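Local coordinates for protein histone-lysine N-methyltransferase family member SUVH9 (Arabidopsis thaliana, PDB 4NJ5) that acts in gene silencing and, lacking methyltransferase activity, probably binds methylated DNA and recruits RNA polymerase V to chromatin in RNA-directed DNA methylation, at residues 321-324 against 329-332; 271-276 against 371-376; 181-186 against 237-242; 11-16 against 80-85. All blocks are in the same frame, centred on the assembly; numbering follows the deposited sequence.

Interaction 1: 321-324 against 329-332; sequences EIAY and TLIR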
loop_
_atom_site.group_PDB
_atom_site.type_symbol
_atom_site.label_atom_id
_atom_site.label_comp_id
_atom_site.label_asym_id
_atom_site.label_seq_id
_atom_site.Cartn_x
_atom_site.Cartn_y
_atom_site.Cartn_z
ATOM N N GLU A 321 -21.938 3.831 -10.332
ATOM C CA GLU A 321 -20.973 3.939 -9.243
ATOM C C GLU A 321 -19.700 4.678 -9.637
ATOM O O GLU A 321 -18.937 4.210 -10.477
ATOM C CB GLU A 321 -20.623 2.558 -8.682
ATOM C CG GLU A 321 -19.837 2.614 -7.380
ATOM C CD GLU A 321 -19.302 1.262 -6.952
ATOM O OE1 GLU A 321 -18.942 0.456 -7.834
ATOM O OE2 GLU A 321 -19.239 1.007 -5.732
ATOM N N ILE A 322 -19.485 5.836 -9.020
ATOM C CA ILE A 322 -18.261 6.601 -9.205
ATOM C C ILE A 322 -17.070 5.745 -8.788
ATOM O O ILE A 322 -17.057 5.174 -7.701
ATOM C CB ILE A 322 -18.281 7.894 -8.373
ATOM C CG1 ILE A 322 -19.467 8.771 -8.773
ATOM C CG2 ILE A 322 -16.986 8.665 -8.554
ATOM C CD1 ILE A 322 -19.299 9.451 -10.114
ATOM N N ALA A 323 -16.073 5.658 -9.663
ATOM C CA ALA A 323 -14.942 4.751 -9.467
ATOM C C ALA A 323 -14.184 4.938 -8.149
ATOM O O ALA A 323 -13.648 3.976 -7.606
ATOM C CB ALA A 323 -13.984 4.843 -10.642
ATOM N N TYR A 324 -14.135 6.163 -7.635
ATOM C CA TYR A 324 -13.263 6.458 -6.501
ATOM C C TYR A 324 -14.012 6.954 -5.275
ATOM O O TYR A 324 -15.095 7.530 -5.390
ATOM C CB TYR A 324 -12.215 7.502 -6.893
ATOM C CG TYR A 324 -11.658 7.328 -8.282
ATOM C CD1 TYR A 324 -10.545 6.531 -8.513
ATOM C CD2 TYR A 324 -12.237 7.971 -9.365
ATOM C CE1 TYR A 324 -10.029 6.378 -9.786
ATOM C CE2 TYR A 324 -11.730 7.825 -10.641
ATOM C CZ TYR A 324 -10.625 7.029 -10.846
ATOM O OH TYR A 324 -10.120 6.880 -12.121
ATOM N N THR A 329 -9.220 6.993 -3.874
ATOM C CA THR A 329 -8.885 5.571 -3.898
ATOM C C THR A 329 -9.881 4.765 -4.726
ATOM O O THR A 329 -11.094 4.934 -4.590
ATOM C CB THR A 329 -8.835 4.997 -2.463
ATOM O OG1 THR A 329 -8.000 5.825 -1.644
ATOM C CG2 THR A 329 -8.287 3.580 -2.463
ATOM N N LEU A 330 -9.366 3.892 -5.587
ATOM C CA LEU A 330 -10.222 3.006 -6.372
ATOM C C LEU A 330 -11.016 2.089 -5.445
ATOM O O LEU A 330 -10.448 1.453 -4.559
ATOM C CB LEU A 330 -9.397 2.169 -7.356
ATOM C CG LEU A 330 -10.219 1.255 -8.277
ATOM C CD1 LEU A 330 -11.046 2.079 -9.252
ATOM C CD2 LEU A 330 -9.336 0.266 -9.029
ATOM N N ILE A 331 -12.329 2.027 -5.651
ATOM C CA ILE A 331 -13.199 1.191 -4.829
ATOM C C ILE A 331 -13.207 -0.259 -5.318
ATOM O O ILE A 331 -12.988 -1.187 -4.538
ATOM C CB ILE A 331 -14.639 1.743 -4.792
ATOM C CG1 ILE A 331 -14.651 3.168 -4.226
ATOM C CG2 ILE A 331 -15.538 0.832 -3.966
ATOM C CD1 ILE A 331 -15.992 3.878 -4.347
ATOM N N ARG A 332 -13.459 -0.443 -6.613
ATOM C CA ARG A 332 -13.428 -1.760 -7.243
ATOM C C ARG A 332 -12.954 -1.633 -8.695
ATOM O O ARG A 332 -13.016 -0.549 -9.267
ATOM C CB ARG A 332 -14.814 -2.408 -7.205
ATOM C CG ARG A 332 -15.905 -1.616 -7.930
ATOM C CD ARG A 332 -17.272 -2.264 -7.742
ATOM N NE ARG A 332 -17.312 -3.059 -6.519
ATOM C CZ ARG A 332 -17.687 -2.603 -5.328
ATOM N NH1 ARG A 332 -18.078 -1.345 -5.180
ATOM N NH2 ARG A 332 -17.676 -3.413 -4.283
HETATM O O HOH W 1 -14.489 1.691 -8.462
#
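Within the pre-SET domain, the loop between helix 313-317 and strand 337-338 doubles back on itself, and Tyr324 and Leu330 form a single beta bridge where its two limbs meet. Ile331 N donates to Ala323 O over 3.1 Å, with a nearly straight N-H...O angle of 168°. The same carbonyl takes a second proton from a water that accepts from Arg332 N, tying one more residue into the turn. Beside the bridge, Tyr324 CA sits 3.3 Å from Thr329 O in a CA-H...O contact, and Leu330 CD1 lies 4.3 Å from Ala323 CB.

Farther along, Glu321 and Arg332 close the pair with a salt bridge. Glu321 reaches out extended, CG anti to the backbone N (chi1 -169°), while Arg332 bends at chi3. Their side chains cross at about a right angle, yet the carboxylate and guanidinium planes are 11° apart. Arg332 NH1 faces both oxygens, 2.7 Å from Glu321 OE2 and 3.3 Å from Glu321 OE1; both hydrogen bonds are weak. A leucine in place of Arg332 would probably leave the Glu321 carboxylate without this cationic mate and set it free to turn.

Behind the turn, the side chain of Ile322 comes within about 6 Å of a bound zinc ion. This loop links the two groups of cysteines, Cys302 to Cys314 and Cys340 to Cys350, that build the triangular three-zinc cluster typical of the pre-SET domain.

Interaction 2: 271-276 against 371-376; sequences DSDQEP and TGWGVR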
loop_
_atom_site.group_PDB
_atom_site.type_symbol
_atom_site.label_atom_id
_atom_site.label_comp_id
_atom_site.label_asym_id
_atom_site.label_seq_id
_atom_site.Cartn_x
_atom_site.Cartn_y
_atom_site.Cartn_z
ATOM N N ASP A 271 26.216 -1.466 -12.888
ATOM C CA ASP A 271 27.146 -1.188 -13.986
ATOM C C ASP A 271 27.027 0.236 -14.531
ATOM O O ASP A 271 26.559 1.137 -13.840
ATOM C CB ASP A 271 26.992 -2.212 -15.121
ATOM C CG ASP A 271 25.581 -2.256 -15.688
ATOM O OD1 ASP A 271 24.810 -1.291 -15.491
ATOM O OD2 ASP A 271 25.240 -3.262 -16.343
ATOM N N SER A 272 27.432 0.413 -15.786
ATOM C CA SER A 272 27.475 1.732 -16.411
ATOM C C SER A 272 26.337 1.997 -17.400
ATOM O O SER A 272 26.324 3.026 -18.076
ATOM C CB SER A 272 28.823 1.944 -17.095
ATOM O OG SER A 272 29.880 1.812 -16.166
ATOM N N ASP A 273 25.388 1.072 -17.486
ATOM C CA ASP A 273 24.277 1.223 -18.418
ATOM C C ASP A 273 23.376 2.389 -18.027
ATOM O O ASP A 273 23.006 2.544 -16.864
ATOM C CB ASP A 273 23.445 -0.057 -18.491
ATOM C CG ASP A 273 22.525 -0.079 -19.696
ATOM O OD1 ASP A 273 23.032 0.060 -20.830
ATOM O OD2 ASP A 273 21.298 -0.222 -19.515
ATOM N N GLN A 274 23.022 3.210 -19.009
ATOM C CA GLN A 274 22.171 4.365 -18.766
ATOM C C GLN A 274 21.078 4.485 -19.817
ATOM O O GLN A 274 20.727 5.590 -20.212
ATOM C CB GLN A 274 23.013 5.644 -18.749
ATOM C CG GLN A 274 24.139 5.682 -17.726
ATOM C CD GLN A 274 24.886 7.002 -17.741
ATOM O OE1 GLN A 274 24.588 7.882 -18.548
ATOM N NE2 GLN A 274 25.859 7.147 -16.847
ATOM N N GLU A 275 20.555 3.345 -20.266
ATOM C CA GLU A 275 19.516 3.304 -21.306
ATOM C C GLU A 275 18.285 4.220 -21.127
ATOM O O GLU A 275 17.870 4.863 -22.089
ATOM C CB GLU A 275 19.058 1.862 -21.579
ATOM C CG GLU A 275 17.835 1.768 -22.495
ATOM C CD GLU A 275 17.501 0.345 -22.919
ATOM O OE1 GLU A 275 18.185 -0.183 -23.823
ATOM O OE2 GLU A 275 16.544 -0.240 -22.362
ATOM N N PRO A 276 17.694 4.279 -19.914
ATOM C CA PRO A 276 16.485 5.103 -19.768
ATOM C C PRO A 276 16.659 6.568 -20.176
ATOM O O PRO A 276 15.688 7.193 -20.602
ATOM C CB PRO A 276 16.176 5.004 -18.270
ATOM C CG PRO A 276 16.716 3.687 -17.873
ATOM C CD PRO A 276 17.975 3.521 -18.678
ATOM N N THR A 371 15.689 -8.520 -13.748
ATOM C CA THR A 371 14.982 -7.666 -14.698
ATOM C C THR A 371 16.016 -6.683 -15.194
ATOM O O THR A 371 16.956 -6.381 -14.469
ATOM C CB THR A 371 13.806 -6.890 -14.056
ATOM O OG1 THR A 371 14.294 -5.702 -13.425
ATOM C CG2 THR A 371 13.085 -7.747 -13.045
ATOM N N GLY A 372 15.848 -6.174 -16.408
ATOM C CA GLY A 372 16.790 -5.207 -16.937
ATOM C C GLY A 372 16.784 -3.920 -16.131
ATOM O O GLY A 372 17.814 -3.481 -15.617
ATOM N N TRP A 373 15.608 -3.314 -16.031
ATOM C CA TRP A 373 15.392 -2.173 -15.154
ATOM C C TRP A 373 14.082 -2.397 -14.412
ATOM O O TRP A 373 13.190 -3.084 -14.910
ATOM C CB TRP A 373 15.350 -0.862 -15.949
ATOM C CG TRP A 373 16.671 -0.480 -16.559
ATOM C CD1 TRP A 373 17.157 -0.869 -17.774
ATOM C CD2 TRP A 373 17.672 0.368 -15.981
ATOM N NE1 TRP A 373 18.399 -0.320 -17.986
ATOM C CE2 TRP A 373 18.737 0.443 -16.901
ATOM C CE3 TRP A 373 17.769 1.071 -14.777
ATOM C CZ2 TRP A 373 19.887 1.193 -16.652
ATOM C CZ3 TRP A 373 18.914 1.811 -14.531
ATOM C CH2 TRP A 373 19.955 1.868 -15.464
ATOM N N GLY A 374 13.977 -1.836 -13.215
ATOM C CA GLY A 374 12.786 -1.994 -12.401
ATOM C C GLY A 374 12.344 -0.665 -11.831
ATOM O O GLY A 374 13.066 0.322 -11.907
ATOM N N VAL A 375 11.146 -0.635 -11.266
ATOM C CA VAL A 375 10.616 0.587 -10.687
ATOM C C VAL A 375 10.177 0.335 -9.253
ATOM O O VAL A 375 9.507 -0.656 -8.967
ATOM C CB VAL A 375 9.413 1.108 -11.490
ATOM C CG1 VAL A 375 8.855 2.371 -10.853
ATOM C CG2 VAL A 375 9.806 1.355 -12.943
ATOM N N ARG A 376 10.567 1.232 -8.354
ATOM C CA ARG A 376 10.139 1.164 -6.965
ATOM C C ARG A 376 9.689 2.552 -6.522
ATOM O O ARG A 376 10.028 3.545 -7.157
ATOM C CB ARG A 376 11.287 0.678 -6.079
ATOM C CG ARG A 376 12.575 1.463 -6.283
ATOM C CD ARG A 376 13.568 1.233 -5.152
ATOM N NE ARG A 376 14.321 -0.010 -5.287
ATOM C CZ ARG A 376 15.584 -0.081 -5.696
ATOM N NH1 ARG A 376 16.246 1.021 -6.017
ATOM N NH2 ARG A 376 16.191 -1.257 -5.778
#
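The indole of Trp373 carries Pro276 on one face and Asp273 at its edge. Pro276 CD hangs over the ring face, 3.9 Å from the centroid of the six-membered ring, which makes this a CH-pi contact; CD is offset toward the rim, and CG lies over the bond shared by the two rings. At the pyrrole edge, Trp373 NE1 donates to Asp273 OD2 over 3.3 Å. The oxygen lies almost in the ring plane, but the N-H...O angle of 139° is well short of straight, and the carboxylate is turned 36° against the indole. Around the benzo edge comes the backbone of the same aspartate, with Asp273 O 3.4 Å from Trp373 CZ2.

The Trp373 side chain has CG anti to its carbonyl carbon (chi1 -68°), which sends the ring out from strand 373-377 toward the 271-276 loop. That loop is shaped by an Asx turn, in which Asp271 OD1 accepts from Asp273 N at 3.1 Å. The other oxygen of Asp271 forms a salt bridge with Arg367, and Asn268 donates to both Asp273 O and Asp271 OD1. Val365 of the adjoining strand 363-367 and Leu266 of strand 264-267, one strand further across the sheet, also touch the indole.

The contact thus joins one long, bent hydrogen bond to an apolar contact over the ring face. Pro276 probably helps, with Leu266 and Val365, to fix how the ring lies, while Asp273 at the nitrogen edge would limit its swing within its own plane.

Interaction 3: 181-186 against 237-242; sequences KYENEV and TLKTNP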
loop_
_atom_site.group_PDB
_atom_site.type_symbol
_atom_site.label_atom_id
_atom_site.label_comp_id
_atom_site.label_asym_id
_atom_site.label_seq_id
_atom_site.Cartn_x
_atom_site.Cartn_y
_atom_site.Cartn_z
ATOM N N LYS A 181 5.719 8.025 12.850
ATOM C CA LYS A 181 5.026 9.099 12.157
ATOM C C LYS A 181 5.592 9.132 10.754
ATOM O O LYS A 181 6.708 9.595 10.535
ATOM C CB LYS A 181 5.222 10.456 12.831
ATOM C CG LYS A 181 4.569 11.590 12.044
ATOM C CD LYS A 181 4.787 12.959 12.678
ATOM C CE LYS A 181 3.951 13.123 13.940
ATOM N NZ LYS A 181 2.519 12.785 13.693
ATOM N N TYR A 182 4.821 8.624 9.805
ATOM C CA TYR A 182 5.333 8.433 8.459
ATOM C C TYR A 182 4.287 8.852 7.436
ATOM O O TYR A 182 3.101 8.571 7.587
ATOM C CB TYR A 182 5.755 6.976 8.261
ATOM C CG TYR A 182 6.783 6.765 7.174
ATOM C CD1 TYR A 182 8.142 6.800 7.459
ATOM C CD2 TYR A 182 6.393 6.528 5.863
ATOM C CE1 TYR A 182 9.084 6.608 6.470
ATOM C CE2 TYR A 182 7.329 6.334 4.866
ATOM C CZ TYR A 182 8.672 6.374 5.177
ATOM O OH TYR A 182 9.608 6.183 4.193
ATOM N N GLU A 183 4.747 9.537 6.400
ATOM C CA GLU A 183 3.881 10.104 5.374
ATOM C C GLU A 183 3.112 9.011 4.617
ATOM O O GLU A 183 3.706 8.099 4.032
ATOM C CB GLU A 183 4.731 10.937 4.409
ATOM C CG GLU A 183 3.962 11.776 3.402
ATOM C CD GLU A 183 4.874 12.679 2.578
ATOM O OE1 GLU A 183 6.113 12.598 2.734
ATOM O OE2 GLU A 183 4.347 13.475 1.771
ATOM N N ASN A 184 1.786 9.103 4.656
ATOM C CA ASN A 184 0.914 8.227 3.880
ATOM C C ASN A 184 -0.471 8.842 3.775
ATOM O O ASN A 184 -0.812 9.741 4.536
ATOM C CB ASN A 184 0.836 6.832 4.502
ATOM C CG ASN A 184 0.065 6.818 5.802
ATOM O OD1 ASN A 184 -1.159 6.692 5.810
ATOM N ND2 ASN A 184 0.779 6.952 6.912
ATOM N N GLU A 185 -1.274 8.339 2.846
ATOM C CA GLU A 185 -2.534 8.992 2.505
ATOM C C GLU A 185 -3.770 8.403 3.191
ATOM O O GLU A 185 -4.894 8.824 2.924
ATOM C CB GLU A 185 -2.722 9.017 0.983
ATOM C CG GLU A 185 -2.331 10.340 0.319
ATOM C CD GLU A 185 -0.899 10.761 0.618
ATOM O OE1 GLU A 185 -0.690 11.939 0.985
ATOM O OE2 GLU A 185 0.019 9.923 0.477
ATOM N N VAL A 186 -3.568 7.440 4.083
ATOM C CA VAL A 186 -4.700 6.774 4.733
ATOM C C VAL A 186 -4.816 7.100 6.225
ATOM O O VAL A 186 -5.922 7.214 6.755
ATOM C CB VAL A 186 -4.672 5.246 4.473
ATOM C CG1 VAL A 186 -3.245 4.751 4.435
ATOM C CG2 VAL A 186 -5.503 4.484 5.495
ATOM N N THR A 237 15.139 9.105 3.726
ATOM C CA THR A 237 16.433 9.756 3.546
ATOM C C THR A 237 16.723 9.954 2.056
ATOM O O THR A 237 17.325 10.951 1.650
ATOM C CB THR A 237 17.569 8.952 4.198
ATOM O OG1 THR A 237 17.257 8.745 5.579
ATOM C CG2 THR A 237 18.889 9.691 4.074
ATOM N N LEU A 238 16.283 9.001 1.241
ATOM C CA LEU A 238 16.408 9.129 -0.205
ATOM C C LEU A 238 15.568 10.286 -0.726
ATOM O O LEU A 238 15.881 10.868 -1.765
ATOM C CB LEU A 238 15.994 7.834 -0.896
ATOM C CG LEU A 238 16.960 6.666 -0.745
ATOM C CD1 LEU A 238 16.491 5.509 -1.609
ATOM C CD2 LEU A 238 18.364 7.099 -1.127
ATOM N N LYS A 239 14.495 10.612 -0.013
ATOM C CA LYS A 239 13.702 11.786 -0.381
ATOM C C LYS A 239 14.335 13.095 0.093
ATOM O O LYS A 239 14.139 14.136 -0.533
ATOM C CB LYS A 239 12.275 11.683 0.158
ATOM C CG LYS A 239 11.481 10.518 -0.398
ATOM C CD LYS A 239 10.168 10.358 0.346
ATOM C CE LYS A 239 9.295 11.590 0.201
ATOM N NZ LYS A 239 7.964 11.383 0.832
ATOM N N THR A 240 15.084 13.057 1.194
ATOM C CA THR A 240 15.637 14.301 1.745
ATOM C C THR A 240 17.126 14.545 1.468
ATOM O O THR A 240 17.538 15.684 1.243
ATOM C CB THR A 240 15.380 14.435 3.267
ATOM O OG1 THR A 240 16.037 13.373 3.967
ATOM C CG2 THR A 240 13.889 14.398 3.568
ATOM N N ASN A 241 17.932 13.487 1.501
ATOM C CA ASN A 241 19.370 13.623 1.268
ATOM C C ASN A 241 19.993 12.323 0.754
ATOM O O ASN A 241 20.791 11.695 1.452
ATOM C CB ASN A 241 20.073 14.088 2.547
ATOM C CG ASN A 241 21.526 14.458 2.318
ATOM O OD1 ASN A 241 21.977 14.578 1.180
ATOM N ND2 ASN A 241 22.267 14.646 3.402
ATOM N N PRO A 242 19.636 11.929 -0.480
ATOM C CA PRO A 242 19.987 10.626 -1.059
ATOM C C PRO A 242 21.483 10.314 -1.098
ATOM O O PRO A 242 21.862 9.155 -0.921
ATOM C CB PRO A 242 19.421 10.708 -2.484
ATOM C CG PRO A 242 19.223 12.156 -2.752
ATOM C CD PRO A 242 18.884 12.766 -1.434
#
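A single salt bridge carries this contact: Lys239, in the last turn of helix 228-240, donates from NZ to Glu183 OE1 over 2.9 Å. The ammonium does not lie in the carboxylate plane but comes from above it, 52° out. Glu183 reaches across with an extended chain, whereas Lys239 bends at chi3 (61°) to bring its nitrogen round. That nitrogen forms a second salt bridge with Asp379, so one cation serves two acids. A methionine in place of Lys239 would probably leave Glu183 and Asp379 without the positive charge they share.

Hydrogen bonds inside the 181-186 loop set the backbone from which Glu183 projects. Asn184 OD1 accepts from Val186 N at 3.1 Å, an Asx turn, and also from Ser187 N. From the same amide, Asn184 ND2 donates to Tyr182 O at 2.9 Å, tilted from the carbonyl plane.

The loop joins strand 174-180 to strand 190-206 of the SRA domain. Next to Glu183, Tyr182 hydrogen-bonds through OH to Leu232 O and packs on Ala235 and Arg236, so the loop meets helix 228-240 along its last turns as well as through Lys239.

Interaction 4: 11-16 against 80-85; sequences QFREHV and VGDIFF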
loop_
_atom_site.group_PDB
_atom_site.type_symbol
_atom_site.label_atom_id
_atom_site.label_comp_id
_atom_site.label_asym_id
_atom_site.label_seq_id
_atom_site.Cartn_x
_atom_site.Cartn_y
_atom_site.Cartn_z
ATOM N N GLN A 11 0.493 -20.390 0.518
ATOM C CA GLN A 11 -0.910 -20.460 0.912
ATOM C C GLN A 11 -1.237 -19.490 2.046
ATOM O O GLN A 11 -2.256 -18.800 2.012
ATOM C CB GLN A 11 -1.279 -21.901 1.276
ATOM C CG GLN A 11 -1.194 -22.845 0.086
ATOM C CD GLN A 11 -1.423 -24.303 0.439
ATOM O OE1 GLN A 11 -0.770 -24.856 1.325
ATOM N NE2 GLN A 11 -2.355 -24.934 -0.263
ATOM N N PHE A 12 -0.361 -19.443 3.042
ATOM C CA PHE A 12 -0.478 -18.486 4.135
ATOM C C PHE A 12 -0.459 -17.044 3.619
ATOM O O PHE A 12 -1.285 -16.211 4.016
ATOM C CB PHE A 12 0.656 -18.692 5.148
ATOM C CG PHE A 12 0.532 -19.949 5.961
ATOM C CD1 PHE A 12 -0.682 -20.313 6.532
ATOM C CD2 PHE A 12 1.634 -20.763 6.166
ATOM C CE1 PHE A 12 -0.788 -21.470 7.289
ATOM C CE2 PHE A 12 1.531 -21.925 6.918
ATOM C CZ PHE A 12 0.322 -22.275 7.480
ATOM N N ARG A 13 0.489 -16.756 2.730
ATOM C CA ARG A 13 0.634 -15.413 2.170
ATOM C C ARG A 13 -0.630 -15.009 1.412
ATOM O O ARG A 13 -1.076 -13.858 1.481
ATOM C CB ARG A 13 1.866 -15.343 1.258
ATOM C CG ARG A 13 2.279 -13.945 0.837
ATOM C CD ARG A 13 2.443 -13.008 2.029
ATOM N NE ARG A 13 3.105 -11.761 1.647
ATOM C CZ ARG A 13 3.240 -10.702 2.440
ATOM N NH1 ARG A 13 3.863 -9.620 1.992
ATOM N NH2 ARG A 13 2.754 -10.720 3.677
ATOM N N GLU A 14 -1.218 -15.976 0.715
ATOM C CA GLU A 14 -2.453 -15.742 -0.022
ATOM C C GLU A 14 -3.624 -15.450 0.916
ATOM O O GLU A 14 -4.396 -14.508 0.690
ATOM C CB GLU A 14 -2.766 -16.941 -0.920
ATOM C CG GLU A 14 -3.800 -16.662 -1.993
ATOM C CD GLU A 14 -3.292 -15.737 -3.092
ATOM O OE1 GLU A 14 -4.094 -15.390 -3.982
ATOM O OE2 GLU A 14 -2.100 -15.360 -3.077
ATOM N N HIS A 15 -3.751 -16.252 1.973
ATOM C CA HIS A 15 -4.782 -15.994 2.976
ATOM C C HIS A 15 -4.663 -14.576 3.535
ATOM O O HIS A 15 -5.664 -13.852 3.628
ATOM C CB HIS A 15 -4.747 -17.013 4.120
ATOM C CG HIS A 15 -5.710 -16.697 5.224
ATOM N ND1 HIS A 15 -7.068 -16.890 5.104
ATOM C CD2 HIS A 15 -5.511 -16.173 6.458
ATOM C CE1 HIS A 15 -7.666 -16.511 6.222
ATOM N NE2 HIS A 15 -6.744 -16.073 7.057
ATOM N N VAL A 16 -3.444 -14.181 3.898
ATOM C CA VAL A 16 -3.214 -12.825 4.407
ATOM C C VAL A 16 -3.611 -11.766 3.380
ATOM O O VAL A 16 -4.214 -10.744 3.726
ATOM C CB VAL A 16 -1.743 -12.608 4.826
ATOM C CG1 VAL A 16 -1.441 -11.125 4.993
ATOM C CG2 VAL A 16 -1.440 -13.364 6.103
ATOM N N VAL A 80 8.245 -9.854 7.501
ATOM C CA VAL A 80 8.982 -8.681 7.933
ATOM C C VAL A 80 8.920 -7.606 6.857
ATOM O O VAL A 80 9.175 -7.874 5.682
ATOM C CB VAL A 80 10.452 -9.023 8.217
ATOM C CG1 VAL A 80 11.221 -7.770 8.600
ATOM C CG2 VAL A 80 10.543 -10.069 9.316
ATOM N N GLY A 81 8.559 -6.393 7.262
ATOM C CA GLY A 81 8.529 -5.274 6.343
ATOM C C GLY A 81 7.126 -4.908 5.910
ATOM O O GLY A 81 6.916 -3.858 5.303
ATOM N N ASP A 82 6.165 -5.778 6.208
ATOM C CA ASP A 82 4.767 -5.458 5.953
ATOM C C ASP A 82 4.394 -4.203 6.729
ATOM O O ASP A 82 4.784 -4.044 7.885
ATOM C CB ASP A 82 3.851 -6.616 6.350
ATOM C CG ASP A 82 3.947 -7.790 5.397
ATOM O OD1 ASP A 82 4.548 -7.629 4.314
ATOM O OD2 ASP A 82 3.413 -8.871 5.726
ATOM N N ILE A 83 3.658 -3.307 6.078
ATOM C CA ILE A 83 3.231 -2.065 6.709
ATOM C C ILE A 83 1.736 -2.064 6.997
ATOM O O ILE A 83 0.950 -2.706 6.295
ATOM C CB ILE A 83 3.571 -0.831 5.854
ATOM C CG1 ILE A 83 2.961 -0.969 4.456
ATOM C CG2 ILE A 83 5.078 -0.631 5.787
ATOM C CD1 ILE A 83 3.083 0.280 3.610
ATOM N N PHE A 84 1.362 -1.330 8.040
ATOM C CA PHE A 84 -0.023 -1.214 8.472
ATOM C C PHE A 84 -0.280 0.225 8.903
ATOM O O PHE A 84 0.648 0.934 9.288
ATOM C CB PHE A 84 -0.295 -2.185 9.623
ATOM C CG PHE A 84 0.025 -3.610 9.286
ATOM C CD1 PHE A 84 1.295 -4.120 9.500
ATOM C CD2 PHE A 84 -0.938 -4.436 8.731
ATOM C CE1 PHE A 84 1.594 -5.428 9.172
ATOM C CE2 PHE A 84 -0.647 -5.746 8.405
ATOM C CZ PHE A 84 0.622 -6.242 8.626
ATOM N N PHE A 85 -1.536 0.658 8.842
ATOM C CA PHE A 85 -1.852 2.064 9.096
ATOM C C PHE A 85 -2.655 2.303 10.370
ATOM O O PHE A 85 -2.816 3.442 10.801
ATOM C CB PHE A 85 -2.586 2.661 7.899
ATOM C CG PHE A 85 -1.820 2.560 6.618
ATOM C CD1 PHE A 85 -0.656 3.288 6.436
ATOM C CD2 PHE A 85 -2.261 1.738 5.592
ATOM C CE1 PHE A 85 0.057 3.202 5.253
ATOM C CE2 PHE A 85 -1.556 1.647 4.404
ATOM C CZ PHE A 85 -0.394 2.380 4.235
#
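Arg13 and Asp82 meet end-on in a two-pronged salt bridge, each terminal nitrogen taking its own oxygen. Arg13 NH2 donates to Asp82 OD2 at 2.8 Å, and Arg13 NH1 to Asp82 OD1 at 3.1 Å. Both N-H...O angles are 159°, and both oxygens are approached on their syn side. With the guanidinium and carboxylate planes only 7° apart, the two groups form a nearly flat pair.

A second shell fixes each partner. Arg13 NH2 also donates to Gly77 O, and Asp82 OD2 accepts from Gln79 N, so the loop leading up to residues 80-85 supports both halves of the bridge.

Arg13 leaves helix 8-35 with CG anti to the backbone N and then bends at chi2 (52°), which carries the guanidinium away from the helix and toward the aspartate. On the other side, Asp82 sits just ahead of strand 83-84, and its backbone bonds to Tyr193 of strand 190-206 in the SRA sheet. Farther along the helix, Arg20 adds a hydrogen bond to Ile83 O, a second tie between the same two elements. Beyond the bridge, Phe84 packs on Tyr191 and on Leu90 of helix 87-92.

Between the two segments themselves, the guanidinium and the carboxylate do all the touching. Asp82 is buried, and its charge is met by two fairly straight guanidinium donors lying close to its plane, together with a backbone N-H. Such surroundings would probably hold the carboxylate ionised and stop it turning, making this bridge a directional link between the N-terminal helix and the SRA sheet.

Interactions 3 and 4 are the pair that touch: Val186 CG1 packs 3.4 Å from Phe85 CD2, and Asn184 OD1 lies 3.5 Å from Phe85 CD1, although their centres are 22 Å apart. Both concern the SRA domain, one tying it to helix 228-240 and the other to helix 8-35. Interaction 3 also comes within about 6 Å, nearest atoms, of both interaction 1 and interaction 2, without touching either. Those two stand about 18 Å apart at their nearest atoms, and interaction 1 is nested along the chain inside the loop that interaction 2 closes. Of the four, interaction 1 borders the zinc cluster; the others lie away from the zinc sites.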